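Local coordinates for protein formyltransferase (Francisella tularensis subsp. tularensis, PDB 4NV1) that belongs to the formyltransferase family and binds dTDP-4-amino-4,6-dideoxyglucose in an assembly of two chains, at residues R102-Q107 against N186-Y191; F109-K114 against L212-H217; D132-E137 against N172-I177. All coordinates share one frame; numbering follows the deposited sequence.

Interactions 1 and 2 are neighbours, with centres about 11 Å apart. Both use helix 106-113 and both touch dTDP-4-amino-4,6-dideoxyglucose. Phe109 packs between them, against Trp104, Asn186 and Tyr191. Along the chain their segments alternate: 102-107 and 109-114 come first, then 186-191 and 212-217. The C-terminal part thus meets the residues leading into helix 106-113 in interaction 1 and the helix itself in interaction 2, beside the ligand pocket. Interaction 3 is nested inside both of these loops. Its centre lies about 24 Å from that of interaction 1 and about 28 Å from that of interaction 2. It lies along strand 133-139, an outermost strand of the mixed sheet within this chain, and does not touch the other two.

Interaction 1. Residues R102-Q107 against N186-Y191; sequences RGWFPQ and NSIHDY. With 0FX (dTDP-4-amino-4,6-dideoxyglucose), chain I.
The ligand pocket is walled here by Trp104 and Phe105, which pack against Ile188 and Tyr191 of helix 188-195. The indole of Trp104 is sandwiched. Ile188 CD1 sits over its six-membered ring, 3.4 Å from the centroid, as a CH-pi contact. On the opposite face lies the ligand amine, with Trp104 CZ2 3.4 Å from N4A of dTDP-4-amino-4,6-dideoxyglucose. Phe105 is wedged between the deoxyribose of the ligand on one face and Trp104 on the other. Its edge meets the face of Tyr191 in a T-shaped stack, with ring centroids 4.7 Å apart and planes at 82°. With CG anti to the backbone N (chi1 177°), the Tyr191 ring swings toward Phe105, whose CD1 lies over its centre.

The backbones form a two-stranded parallel sheet, paired at Gly103 and Asn186. Asn186 N donates to Arg102 O at 2.7 Å. Asn186 O receives Trp104 N at 3.0 Å in a nearly straight bond (171°). Asn186 ND2 bonds Asn101 OD1 and also donates to a water, 2.8 Å away, which in turn donates to Trp104 O. Ser187 is the N-cap of helix 188-195, in a capping box with Asp190: Ser187 OG accepts from Asp190 N, and Asp190 OD2 accepts from Ser187 N. Gln107 NE2 donates to the ligand O3 at 2.9 Å, and is also hydrogen-bonded to Ser147 OG.

Interaction 2. Residues F109-K114 against L212-H217; sequences FSIINK and LRAMTH. With 0FX (dTDP-4-amino-4,6-dideoxyglucose), chain I.
Ala214 CB fits between Ile111 and Ile112, the apolar part of the contact. It lies 3.6 Å from Ile111 CB and 3.6 Å from Ile112 CG1. The alanine's small side chain is consistent with the close backbones, with Ile111 CA and Ala214 CA 5.5 Å apart. Ile111 CG2 also reaches Arg213, at 3.9 Å from its CG. Arg213 CG stands between the backbone N and the carbonyl carbon (chi1 79°), and the chain then runs extended to NE. This lays the guanidinium beside Ile111, with CG2 of that isoleucine over the centre of one face.

The polar groups gather at the outer end. Lys114 follows the last turn of helix 106-113 with a positive phi. Its NZ folds back and donates to Ile111 O at 2.9 Å. Lys114 NZ and Arg213 NH2 are 4.4 Å apart, and one water accepts a weak bond from each. Asp210 lies with both, forming salt bridges to Lys114 NZ and Arg213 NE, so its carboxylate probably offsets the two positive charges. Arg213 NH1 is held by the carbonyls of Asn142 and Glu145.

Beyond the helix end, Thr216 OG1 donates to Leu212 O at 2.7 Å. Next comes His217, whose ring face covers the deoxyribose of the ligand, with C1 of dTDP-4-amino-4,6-dideoxyglucose 3.5 Å above its plane. Helix 205-214 packs on helix 106-113, touches Leu237 of the second subunit through Leu212, and leads on to His217 of the ligand pocket, in the C-terminal domain.

Interaction 3. Residues D132-E137 against N172-I177; sequences DIIIQE and NKFTRI
Ile133 and Ile177 pair as a single antiparallel bridge of the hydrogen-bonded type. Ile133 N donates to Ile177 O at 2.7 Å, and Ile177 N returns a bond to Ile133 O at 2.8 Å. Close by, Ile134 CA makes a CA-H...O contact of 3.2 Å with Thr175 O. The tight, inward part is carried by Ile134 and Phe174. Ile134 CD1 lies 3.7 Å from Phe174 CD2, and the two side chains meet at an oblique angle. Phe174 CG stands between its backbone N and carbonyl carbon (chi1 60°), which turns the ring toward Ile134.

The outer side is looser and partly open to solvent. There Arg176 forms a salt bridge with Asp132. Its NE is 2.9 Å from Asp132 OD2, which is met on its anti lone pair and lies close to the guanidinium plane. Arg176 NH2 adds only a weak bond to the same oxygen, at 3.4 Å. The carboxylate and guanidinium planes stand 84° apart, and both bonds go to OD2. A water donates to Ile134 O at 3.0 Å and makes a weak bond with Thr175 OG1.

Ile134 and Ile135 both face Ile121, a classic beta bulge. Strand 133-139 is an outermost strand of the mixed sheet within this chain, beside strand 117-123. The loop 172-177, arriving from helix 147-170, lines its edge, with Phe174 resting on Leu89, Val123 and Asp168.

Interaction 1. Residues R102-Q107 against N186-Y191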
loop_
_atom_site.group_PDB
_atom_site.type_symbol
_atom_site.label_atom_id
_atom_site.label_comp_id
_atom_site.label_asym_id
_atom_site.label_seq_id
_atom_site.Cartn_x
_atom_site.Cartn_y
_atom_site.Cartn_z
ATOM N N ARG A 102 0.589 -22.662 -15.741
ATOM C CA ARG A 102 -0.553 -23.518 -15.515
ATOM C C ARG A 102 -0.582 -23.733 -14.011
ATOM O O ARG A 102 0.446 -23.677 -13.323
ATOM C CB ARG A 102 -0.421 -24.848 -16.295
ATOM C CG ARG A 102 -0.571 -24.564 -17.785
ATOM C CD ARG A 102 0.009 -25.625 -18.704
ATOM N NE ARG A 102 -0.380 -26.938 -18.236
ATOM C CZ ARG A 102 0.450 -27.861 -17.764
ATOM N NH1 ARG A 102 1.762 -27.645 -17.760
ATOM N NH2 ARG A 102 -0.061 -29.013 -17.332
ATOM N N GLY A 103 -1.767 -23.991 -13.483
ATOM C CA GLY A 103 -1.824 -24.245 -12.039
ATOM C C GLY A 103 -2.279 -23.026 -11.275
ATOM O O GLY A 103 -3.129 -22.272 -11.739
ATOM N N TRP A 104 -1.702 -22.830 -10.114
ATOM C CA TRP A 104 -2.213 -21.798 -9.196
ATOM C C TRP A 104 -1.751 -20.335 -9.414
ATOM O O TRP A 104 -0.562 -20.065 -9.570
ATOM C CB TRP A 104 -1.970 -22.247 -7.744
ATOM C CG TRP A 104 -3.096 -23.132 -7.336
ATOM C CD1 TRP A 104 -3.291 -24.440 -7.689
ATOM C CD2 TRP A 104 -4.244 -22.739 -6.588
ATOM N NE1 TRP A 104 -4.478 -24.890 -7.170
ATOM C CE2 TRP A 104 -5.081 -23.864 -6.489
ATOM C CE3 TRP A 104 -4.642 -21.545 -5.976
ATOM C CZ2 TRP A 104 -6.290 -23.832 -5.789
ATOM C CZ3 TRP A 104 -5.850 -21.513 -5.295
ATOM C CH2 TRP A 104 -6.657 -22.649 -5.206
ATOM N N PHE A 105 -2.729 -19.430 -9.412
ATOM C CA PHE A 105 -2.575 -17.989 -9.460
ATOM C C PHE A 105 -1.591 -17.567 -10.535
ATOM O O PHE A 105 -0.579 -16.946 -10.233
ATOM C CB PHE A 105 -2.123 -17.481 -8.120
ATOM C CG PHE A 105 -3.107 -17.757 -7.000
ATOM C CD1 PHE A 105 -2.653 -17.898 -5.706
ATOM C CD2 PHE A 105 -4.475 -17.892 -7.227
ATOM C CE1 PHE A 105 -3.521 -18.190 -4.670
ATOM C CE2 PHE A 105 -5.360 -18.163 -6.182
ATOM C CZ PHE A 105 -4.877 -18.286 -4.896
ATOM N N PRO A 106 -1.923 -17.904 -11.774
ATOM C CA PRO A 106 -1.147 -17.625 -12.997
ATOM C C PRO A 106 -0.714 -16.202 -13.069
ATOM O O PRO A 106 0.474 -15.955 -13.316
ATOM C CB PRO A 106 -2.087 -17.995 -14.138
ATOM C CG PRO A 106 -3.448 -18.184 -13.506
ATOM C CD PRO A 106 -3.238 -18.517 -12.073
ATOM N N GLN A 107 -1.614 -15.262 -12.781
ATOM C CA GLN A 107 -1.231 -13.862 -12.864
ATOM C C GLN A 107 -0.159 -13.453 -11.826
ATOM O O GLN A 107 0.747 -12.668 -12.130
ATOM C CB GLN A 107 -2.410 -12.869 -12.925
ATOM C CG GLN A 107 -3.023 -12.486 -11.577
ATOM C CD GLN A 107 -3.739 -13.621 -10.960
ATOM O OE1 GLN A 107 -3.945 -14.659 -11.603
ATOM N NE2 GLN A 107 -4.211 -13.437 -9.723
ATOM N N ASN A 186 2.540 -24.501 -11.768
ATOM C CA ASN A 186 2.904 -24.011 -10.450
ATOM C C ASN A 186 1.933 -24.648 -9.474
ATOM O O ASN A 186 0.734 -24.498 -9.632
ATOM C CB ASN A 186 2.815 -22.465 -10.425
ATOM C CG ASN A 186 3.760 -21.813 -11.425
ATOM O OD1 ASN A 186 4.933 -22.051 -11.344
ATOM N ND2 ASN A 186 3.266 -20.950 -12.329
ATOM N N SER A 187 2.415 -25.387 -8.480
ATOM C CA SER A 187 1.515 -25.942 -7.430
ATOM C C SER A 187 1.040 -24.959 -6.379
ATOM O O SER A 187 1.620 -23.894 -6.236
ATOM C CB SER A 187 2.198 -27.062 -6.646
ATOM O OG SER A 187 3.542 -26.792 -6.282
ATOM N N ILE A 188 0.019 -25.299 -5.597
ATOM C CA ILE A 188 -0.350 -24.433 -4.466
ATOM C C ILE A 188 0.759 -24.323 -3.404
ATOM O O ILE A 188 0.865 -23.322 -2.698
ATOM C CB ILE A 188 -1.705 -24.854 -3.851
ATOM C CG1 ILE A 188 -2.227 -23.769 -2.904
ATOM C CG2 ILE A 188 -1.560 -26.203 -3.149
ATOM C CD1 ILE A 188 -3.690 -23.448 -3.108
ATOM N N HIS A 189 1.604 -25.343 -3.305
ATOM C CA HIS A 189 2.817 -25.303 -2.510
ATOM C C HIS A 189 3.823 -24.356 -3.143
ATOM O O HIS A 189 4.573 -23.735 -2.415
ATOM C CB HIS A 189 3.409 -26.715 -2.434
ATOM C CG HIS A 189 4.680 -26.851 -1.643
ATOM N ND1 HIS A 189 4.704 -26.945 -0.264
ATOM C CD2 HIS A 189 5.962 -27.031 -2.049
ATOM C CE1 HIS A 189 5.949 -27.109 0.148
ATOM N NE2 HIS A 189 6.732 -27.164 -0.916
ATOM N N ASP A 190 3.900 -24.259 -4.471
ATOM C CA ASP A 190 4.869 -23.337 -5.057
ATOM C C ASP A 190 4.495 -21.924 -4.624
ATOM O O ASP A 190 5.374 -21.139 -4.318
ATOM C CB ASP A 190 4.907 -23.402 -6.583
ATOM C CG ASP A 190 5.610 -24.649 -7.111
ATOM O OD1 ASP A 190 6.680 -25.046 -6.592
ATOM O OD2 ASP A 190 5.081 -25.216 -8.089
ATOM N N TYR A 191 3.194 -21.629 -4.571
ATOM C CA TYR A 191 2.684 -20.345 -4.156
ATOM C C TYR A 191 3.069 -20.113 -2.680
ATOM O O TYR A 191 3.734 -19.119 -2.325
ATOM C CB TYR A 191 1.150 -20.279 -4.378
ATOM C CG TYR A 191 0.535 -18.982 -3.909
ATOM C CD1 TYR A 191 0.747 -17.805 -4.617
ATOM C CD2 TYR A 191 -0.222 -18.918 -2.733
ATOM C CE1 TYR A 191 0.243 -16.601 -4.166
ATOM C CE2 TYR A 191 -0.742 -17.722 -2.271
ATOM C CZ TYR A 191 -0.503 -16.565 -2.988
ATOM O OH TYR A 191 -1.008 -15.350 -2.581
HETATM O O4P 0FX I . -10.442 -17.818 -9.242
HETATM P P2 0FX I . -11.605 -17.925 -8.222
HETATM O O3P 0FX I . -12.869 -17.093 -8.186
HETATM O O1G 0FX I . -11.622 -19.339 -7.494
HETATM C C1G 0FX I . -11.966 -20.514 -8.188
HETATM C C2G 0FX I . -11.720 -21.542 -7.096
HETATM O O2G 0FX I . -12.206 -21.092 -5.827
HETATM C C3G 0FX I . -10.244 -21.860 -6.952
HETATM O O3G 0FX I . -10.249 -22.975 -6.035
HETATM C C4G 0FX I . -9.669 -22.164 -8.349
HETATM N N4A 0FX I . -8.275 -22.580 -8.308
HETATM C C5G 0FX I . -9.826 -20.991 -9.325
HETATM C C6G 0FX I . -9.303 -21.342 -10.712
HETATM O O5G 0FX I . -11.221 -20.692 -9.400
HETATM O OPP 0FX I . -11.420 -17.252 -6.789
HETATM P P 0FX I . -10.257 -17.181 -5.718
HETATM O O1P 0FX I . -10.018 -18.434 -4.900
HETATM O O2P 0FX I . -10.764 -15.827 -5.236
HETATM O O5 0FX I . -8.885 -16.707 -6.422
HETATM C C5 0FX I . -8.921 -15.492 -7.181
HETATM C C4 0FX I . -7.635 -14.698 -7.039
HETATM O O4 0FX I . -7.596 -14.095 -5.758
HETATM C C3 0FX I . -6.359 -15.476 -7.137
HETATM O O3 0FX I . -5.822 -15.498 -8.469
HETATM C C2 0FX I . -5.376 -14.635 -6.320
HETATM C C1 0FX I . -6.281 -14.014 -5.256
HETATM N N11 0FX I . -6.060 -14.685 -3.971
HETATM C C61 0FX I . -6.823 -15.747 -3.631
HETATM C C51 0FX I . -6.605 -16.392 -2.432
HETATM C C5A 0FX I . -7.353 -17.619 -1.954
HETATM C C21 0FX I . -5.102 -14.222 -3.144
HETATM O O21 0FX I . -4.358 -13.137 -3.436
HETATM N N31 0FX I . -4.882 -14.769 -1.944
HETATM C C41 0FX I . -5.643 -15.837 -1.623
HETATM O O41 0FX I . -5.463 -16.485 -0.477
HETATM O O HOH W 1 0.502 -20.384 -12.259
#

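Interaction 2. Residues F109-K114 against L212-H217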
loop_
_atom_site.group_PDB
_atom_site.type_symbol
_atom_site.label_atom_id
_atom_site.label_comp_id
_atom_site.label_asym_id
_atom_site.label_seq_id
_atom_site.Cartn_x
_atom_site.Cartn_y
_atom_site.Cartn_z
ATOM N N PHE A 109 2.279 -15.420 -10.644
ATOM C CA PHE A 109 3.521 -15.944 -11.236
ATOM C C PHE A 109 3.932 -15.141 -12.471
ATOM O O PHE A 109 5.103 -14.956 -12.671
ATOM C CB PHE A 109 3.390 -17.458 -11.542
ATOM C CG PHE A 109 3.494 -18.291 -10.320
ATOM C CD1 PHE A 109 2.377 -18.600 -9.589
ATOM C CD2 PHE A 109 4.730 -18.695 -9.869
ATOM C CE1 PHE A 109 2.504 -19.296 -8.408
ATOM C CE2 PHE A 109 4.865 -19.350 -8.686
ATOM C CZ PHE A 109 3.730 -19.706 -7.984
ATOM N N SER A 110 3.012 -14.606 -13.257
ATOM C CA SER A 110 3.397 -13.871 -14.449
ATOM C C SER A 110 4.008 -12.542 -14.071
ATOM O O SER A 110 4.985 -12.088 -14.696
ATOM C CB SER A 110 2.272 -13.706 -15.506
ATOM O OG SER A 110 1.993 -14.853 -16.312
ATOM N N ILE A 111 3.518 -11.936 -13.001
ATOM C CA ILE A 111 4.022 -10.621 -12.632
ATOM C C ILE A 111 5.458 -10.761 -12.224
ATOM O O ILE A 111 6.317 -9.882 -12.482
ATOM C CB ILE A 111 3.147 -9.941 -11.519
ATOM C CG1 ILE A 111 1.843 -9.389 -12.085
ATOM C CG2 ILE A 111 3.901 -8.732 -10.980
ATOM C CD1 ILE A 111 0.754 -9.141 -11.043
ATOM N N ILE A 112 5.732 -11.860 -11.555
ATOM C CA ILE A 112 7.093 -12.176 -11.165
ATOM C C ILE A 112 8.028 -12.730 -12.228
ATOM O O ILE A 112 9.155 -12.241 -12.369
ATOM C CB ILE A 112 7.096 -13.128 -9.960
ATOM C CG1 ILE A 112 6.461 -12.410 -8.748
ATOM C CG2 ILE A 112 8.507 -13.653 -9.663
ATOM C CD1 ILE A 112 5.990 -13.350 -7.632
ATOM N N ASN A 113 7.604 -13.789 -12.908
ATOM C CA ASN A 113 8.483 -14.474 -13.841
ATOM C C ASN A 113 8.392 -14.046 -15.276
ATOM O O ASN A 113 9.103 -14.547 -16.064
ATOM C CB ASN A 113 8.344 -15.981 -13.665
ATOM C CG ASN A 113 7.037 -16.554 -14.191
ATOM O OD1 ASN A 113 6.403 -16.043 -15.104
ATOM N ND2 ASN A 113 6.662 -17.673 -13.617
ATOM N N LYS A 114 7.548 -13.088 -15.607
ATOM C CA LYS A 114 7.333 -12.527 -16.911
ATOM C C LYS A 114 6.871 -13.430 -18.038
ATOM O O LYS A 114 6.767 -12.913 -19.124
ATOM C CB LYS A 114 8.514 -11.677 -17.419
ATOM C CG LYS A 114 9.242 -10.934 -16.317
ATOM C CD LYS A 114 8.263 -9.970 -15.646
ATOM C CE LYS A 114 8.922 -9.130 -14.566
ATOM N NZ LYS A 114 7.887 -8.108 -14.182
ATOM N N LEU A 212 6.153 -7.583 -4.647
ATOM C CA LEU A 212 5.146 -7.012 -3.737
ATOM C C LEU A 212 3.788 -6.799 -4.441
ATOM O O LEU A 212 2.707 -7.159 -3.923
ATOM C CB LEU A 212 5.686 -5.709 -3.117
ATOM C CG LEU A 212 6.752 -6.045 -2.077
ATOM C CD1 LEU A 212 7.543 -4.835 -1.623
ATOM C CD2 LEU A 212 6.153 -6.819 -0.914
ATOM N N ARG A 213 3.836 -6.262 -5.657
ATOM C CA ARG A 213 2.622 -6.135 -6.416
ATOM C C ARG A 213 1.974 -7.446 -6.862
ATOM O O ARG A 213 0.718 -7.558 -6.865
ATOM C CB ARG A 213 2.722 -5.088 -7.523
ATOM C CG ARG A 213 3.458 -5.552 -8.786
ATOM C CD ARG A 213 3.931 -4.368 -9.578
ATOM N NE ARG A 213 4.773 -4.669 -10.733
ATOM C CZ ARG A 213 4.342 -4.663 -11.991
ATOM N NH1 ARG A 213 3.075 -4.509 -12.260
ATOM N NH2 ARG A 213 5.182 -4.875 -13.009
ATOM N N ALA A 214 2.785 -8.460 -7.145
ATOM C CA ALA A 214 2.234 -9.764 -7.534
ATOM C C ALA A 214 1.485 -10.394 -6.347
ATOM O O ALA A 214 0.553 -11.154 -6.515
ATOM C CB ALA A 214 3.327 -10.732 -7.963
ATOM N N MET A 215 1.915 -10.080 -5.125
ATOM C CA MET A 215 1.293 -10.590 -3.911
ATOM C C MET A 215 0.191 -9.740 -3.281
ATOM O O MET A 215 -0.342 -10.129 -2.229
ATOM C CB MET A 215 2.378 -10.836 -2.853
ATOM C CG MET A 215 3.452 -11.846 -3.198
ATOM S SD MET A 215 2.918 -13.534 -3.486
ATOM C CE MET A 215 2.776 -14.164 -1.844
ATOM N N THR A 216 -0.187 -8.665 -3.964
ATOM C CA THR A 216 -1.200 -7.735 -3.551
ATOM C C THR A 216 -2.499 -7.889 -4.331
ATOM O O THR A 216 -2.579 -7.678 -5.559
ATOM C CB THR A 216 -0.701 -6.260 -3.573
ATOM O OG1 THR A 216 0.519 -6.128 -2.808
ATOM C CG2 THR A 216 -1.767 -5.356 -3.008
ATOM N N HIS A 217 -3.512 -8.331 -3.586
ATOM C CA HIS A 217 -4.806 -8.694 -4.128
ATOM C C HIS A 217 -5.840 -8.541 -2.984
ATOM O O HIS A 217 -6.125 -9.546 -2.330
ATOM C CB HIS A 217 -4.751 -10.124 -4.646
ATOM C CG HIS A 217 -5.855 -10.466 -5.606
ATOM N ND1 HIS A 217 -5.623 -10.947 -6.879
ATOM C CD2 HIS A 217 -7.204 -10.376 -5.488
ATOM C CE1 HIS A 217 -6.771 -11.121 -7.503
ATOM N NE2 HIS A 217 -7.747 -10.779 -6.680
HETATM O O4P 0FX I . -10.442 -17.818 -9.242
HETATM P P2 0FX I . -11.605 -17.925 -8.222
HETATM O O3P 0FX I . -12.869 -17.093 -8.186
HETATM O O1G 0FX I . -11.622 -19.339 -7.494
HETATM C C1G 0FX I . -11.966 -20.514 -8.188
HETATM C C2G 0FX I . -11.720 -21.542 -7.096
HETATM O O2G 0FX I . -12.206 -21.092 -5.827
HETATM C C3G 0FX I . -10.244 -21.860 -6.952
HETATM O O3G 0FX I . -10.249 -22.975 -6.035
HETATM C C4G 0FX I . -9.669 -22.164 -8.349
HETATM N N4A 0FX I . -8.275 -22.580 -8.308
HETATM C C5G 0FX I . -9.826 -20.991 -9.325
HETATM C C6G 0FX I . -9.303 -21.342 -10.712
HETATM O O5G 0FX I . -11.221 -20.692 -9.400
HETATM O OPP 0FX I . -11.420 -17.252 -6.789
HETATM P P 0FX I . -10.257 -17.181 -5.718
HETATM O O1P 0FX I . -10.018 -18.434 -4.900
HETATM O O2P 0FX I . -10.764 -15.827 -5.236
HETATM O O5 0FX I . -8.885 -16.707 -6.422
HETATM C C5 0FX I . -8.921 -15.492 -7.181
HETATM C C4 0FX I . -7.635 -14.698 -7.039
HETATM O O4 0FX I . -7.596 -14.095 -5.758
HETATM C C3 0FX I . -6.359 -15.476 -7.137
HETATM O O3 0FX I . -5.822 -15.498 -8.469
HETATM C C2 0FX I . -5.376 -14.635 -6.320
HETATM C C1 0FX I . -6.281 -14.014 -5.256
HETATM N N11 0FX I . -6.060 -14.685 -3.971
HETATM C C61 0FX I . -6.823 -15.747 -3.631
HETATM C C51 0FX I . -6.605 -16.392 -2.432
HETATM C C5A 0FX I . -7.353 -17.619 -1.954
HETATM C C21 0FX I . -5.102 -14.222 -3.144
HETATM O O21 0FX I . -4.358 -13.137 -3.436
HETATM N N31 0FX I . -4.882 -14.769 -1.944
HETATM C C41 0FX I . -5.643 -15.837 -1.623
HETATM O O41 0FX I . -5.463 -16.485 -0.477
HETATM O O HOH W 2 8.533 -4.875 -13.806
#

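Interaction 3. Residues D132-E137 against N172-I177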
loop_
_atom_site.group_PDB
_atom_site.type_symbol
_atom_site.label_atom_id
_atom_site.label_comp_id
_atom_site.label_asym_id
_atom_site.label_seq_id
_atom_site.Cartn_x
_atom_site.Cartn_y
_atom_site.Cartn_z
ATOM N N ASP A 132 -6.740 -29.355 -26.205
ATOM C CA ASP A 132 -7.016 -28.407 -27.304
ATOM C C ASP A 132 -7.526 -27.030 -26.993
ATOM O O ASP A 132 -8.609 -26.835 -26.433
ATOM C CB ASP A 132 -8.018 -29.001 -28.307
ATOM C CG ASP A 132 -7.403 -30.093 -29.194
ATOM O OD1 ASP A 132 -6.166 -30.329 -29.139
ATOM O OD2 ASP A 132 -8.197 -30.738 -29.906
ATOM N N ILE A 133 -6.826 -26.046 -27.525
ATOM C CA ILE A 133 -7.236 -24.689 -27.375
ATOM C C ILE A 133 -8.218 -24.216 -28.441
ATOM O O ILE A 133 -8.033 -24.313 -29.661
ATOM C CB ILE A 133 -6.035 -23.712 -27.411
ATOM C CG1 ILE A 133 -5.068 -24.060 -26.299
ATOM C CG2 ILE A 133 -6.529 -22.282 -27.240
ATOM C CD1 ILE A 133 -3.739 -23.338 -26.393
ATOM N N ILE A 134 -9.268 -23.583 -27.966
ATOM C CA ILE A 134 -10.283 -23.108 -28.848
ATOM C C ILE A 134 -10.043 -21.690 -29.209
ATOM O O ILE A 134 -10.223 -21.274 -30.370
ATOM C CB ILE A 134 -11.628 -23.168 -28.156
ATOM C CG1 ILE A 134 -11.983 -24.619 -27.821
ATOM C CG2 ILE A 134 -12.636 -22.389 -28.915
ATOM C CD1 ILE A 134 -13.298 -24.799 -27.127
ATOM N N ILE A 135 -9.749 -20.918 -28.170
ATOM C CA ILE A 135 -9.455 -19.516 -28.315
ATOM C C ILE A 135 -8.684 -19.024 -27.059
ATOM O O ILE A 135 -8.998 -19.439 -25.924
ATOM C CB ILE A 135 -10.686 -18.686 -28.595
ATOM C CG1 ILE A 135 -10.278 -17.351 -29.191
ATOM C CG2 ILE A 135 -11.575 -18.370 -27.379
ATOM C CD1 ILE A 135 -11.327 -16.275 -29.343
ATOM N N GLN A 136 -7.673 -18.174 -27.271
ATOM C CA GLN A 136 -6.980 -17.567 -26.124
ATOM C C GLN A 136 -6.403 -16.238 -26.522
ATOM O O GLN A 136 -6.128 -15.996 -27.720
ATOM C CB GLN A 136 -5.878 -18.462 -25.632
ATOM C CG GLN A 136 -4.690 -18.512 -26.585
ATOM C CD GLN A 136 -3.669 -19.467 -26.073
ATOM O OE1 GLN A 136 -2.794 -19.837 -26.825
ATOM N NE2 GLN A 136 -3.746 -19.879 -24.792
ATOM N N GLU A 137 -6.224 -15.372 -25.539
ATOM C CA GLU A 137 -5.625 -14.066 -25.828
ATOM C C GLU A 137 -4.760 -13.552 -24.682
ATOM O O GLU A 137 -5.150 -13.556 -23.482
ATOM C CB GLU A 137 -6.703 -13.076 -26.255
ATOM C CG GLU A 137 -6.131 -11.787 -26.823
ATOM C CD GLU A 137 -7.206 -10.744 -27.079
ATOM O OE1 GLU A 137 -8.406 -11.084 -27.213
ATOM O OE2 GLU A 137 -6.854 -9.546 -27.169
ATOM N N ASN A 172 -21.341 -27.023 -32.351
ATOM C CA ASN A 172 -20.385 -28.081 -32.461
ATOM C C ASN A 172 -19.428 -28.050 -33.697
ATOM O O ASN A 172 -19.031 -29.111 -34.181
ATOM C CB ASN A 172 -21.104 -29.404 -32.450
ATOM C CG ASN A 172 -20.175 -30.505 -32.021
ATOM O OD1 ASN A 172 -19.284 -30.292 -31.218
ATOM N ND2 ASN A 172 -20.338 -31.673 -32.594
ATOM N N LYS A 173 -19.096 -26.851 -34.150
ATOM C CA LYS A 173 -18.016 -26.572 -35.107
ATOM C C LYS A 173 -17.138 -25.380 -34.630
ATOM O O LYS A 173 -17.460 -24.215 -34.792
ATOM C CB LYS A 173 -18.668 -26.295 -36.446
ATOM C CG LYS A 173 -17.959 -25.466 -37.496
ATOM C CD LYS A 173 -18.795 -25.488 -38.788
ATOM C CE LYS A 173 -17.971 -25.698 -40.050
ATOM N NZ LYS A 173 -17.412 -27.087 -40.057
ATOM N N PHE A 174 -16.012 -25.697 -34.004
ATOM C CA PHE A 174 -15.200 -24.694 -33.274
ATOM C C PHE A 174 -13.721 -25.038 -33.372
ATOM O O PHE A 174 -13.362 -26.152 -33.629
ATOM C CB PHE A 174 -15.641 -24.634 -31.807
ATOM C CG PHE A 174 -15.516 -25.916 -31.052
ATOM C CD1 PHE A 174 -16.577 -26.768 -30.936
ATOM C CD2 PHE A 174 -14.392 -26.199 -30.340
ATOM C CE1 PHE A 174 -16.471 -27.970 -30.281
ATOM C CE2 PHE A 174 -14.281 -27.375 -29.633
ATOM C CZ PHE A 174 -15.332 -28.263 -29.590
ATOM N N THR A 175 -12.872 -24.066 -33.126
ATOM C CA THR A 175 -11.472 -24.210 -33.287
ATOM C C THR A 175 -10.976 -25.173 -32.260
ATOM O O THR A 175 -11.405 -25.130 -31.113
ATOM C CB THR A 175 -10.910 -22.794 -33.110
ATOM O OG1 THR A 175 -11.387 -22.041 -34.229
ATOM C CG2 THR A 175 -9.399 -22.753 -32.941
ATOM N N ARG A 176 -10.021 -25.999 -32.676
ATOM C CA ARG A 176 -9.248 -26.836 -31.797
ATOM C C ARG A 176 -7.781 -26.838 -32.224
ATOM O O ARG A 176 -7.415 -27.435 -33.240
ATOM C CB ARG A 176 -9.814 -28.241 -31.862
ATOM C CG ARG A 176 -11.234 -28.280 -31.310
ATOM C CD ARG A 176 -11.747 -29.730 -31.226
ATOM N NE ARG A 176 -11.044 -30.548 -30.225
ATOM C CZ ARG A 176 -11.650 -31.511 -29.552
ATOM N NH1 ARG A 176 -12.932 -31.773 -29.803
ATOM N NH2 ARG A 176 -10.988 -32.174 -28.625
ATOM N N ILE A 177 -6.943 -26.153 -31.443
ATOM C CA ILE A 177 -5.529 -26.152 -31.653
ATOM C C ILE A 177 -4.720 -26.748 -30.488
ATOM O O ILE A 177 -4.856 -26.318 -29.331
ATOM C CB ILE A 177 -5.030 -24.761 -32.050
ATOM C CG1 ILE A 177 -5.624 -24.358 -33.400
ATOM C CG2 ILE A 177 -3.519 -24.857 -32.236
ATOM C CD1 ILE A 177 -5.637 -22.856 -33.576
HETATM O O HOH W 3 -12.188 -19.735 -32.111
#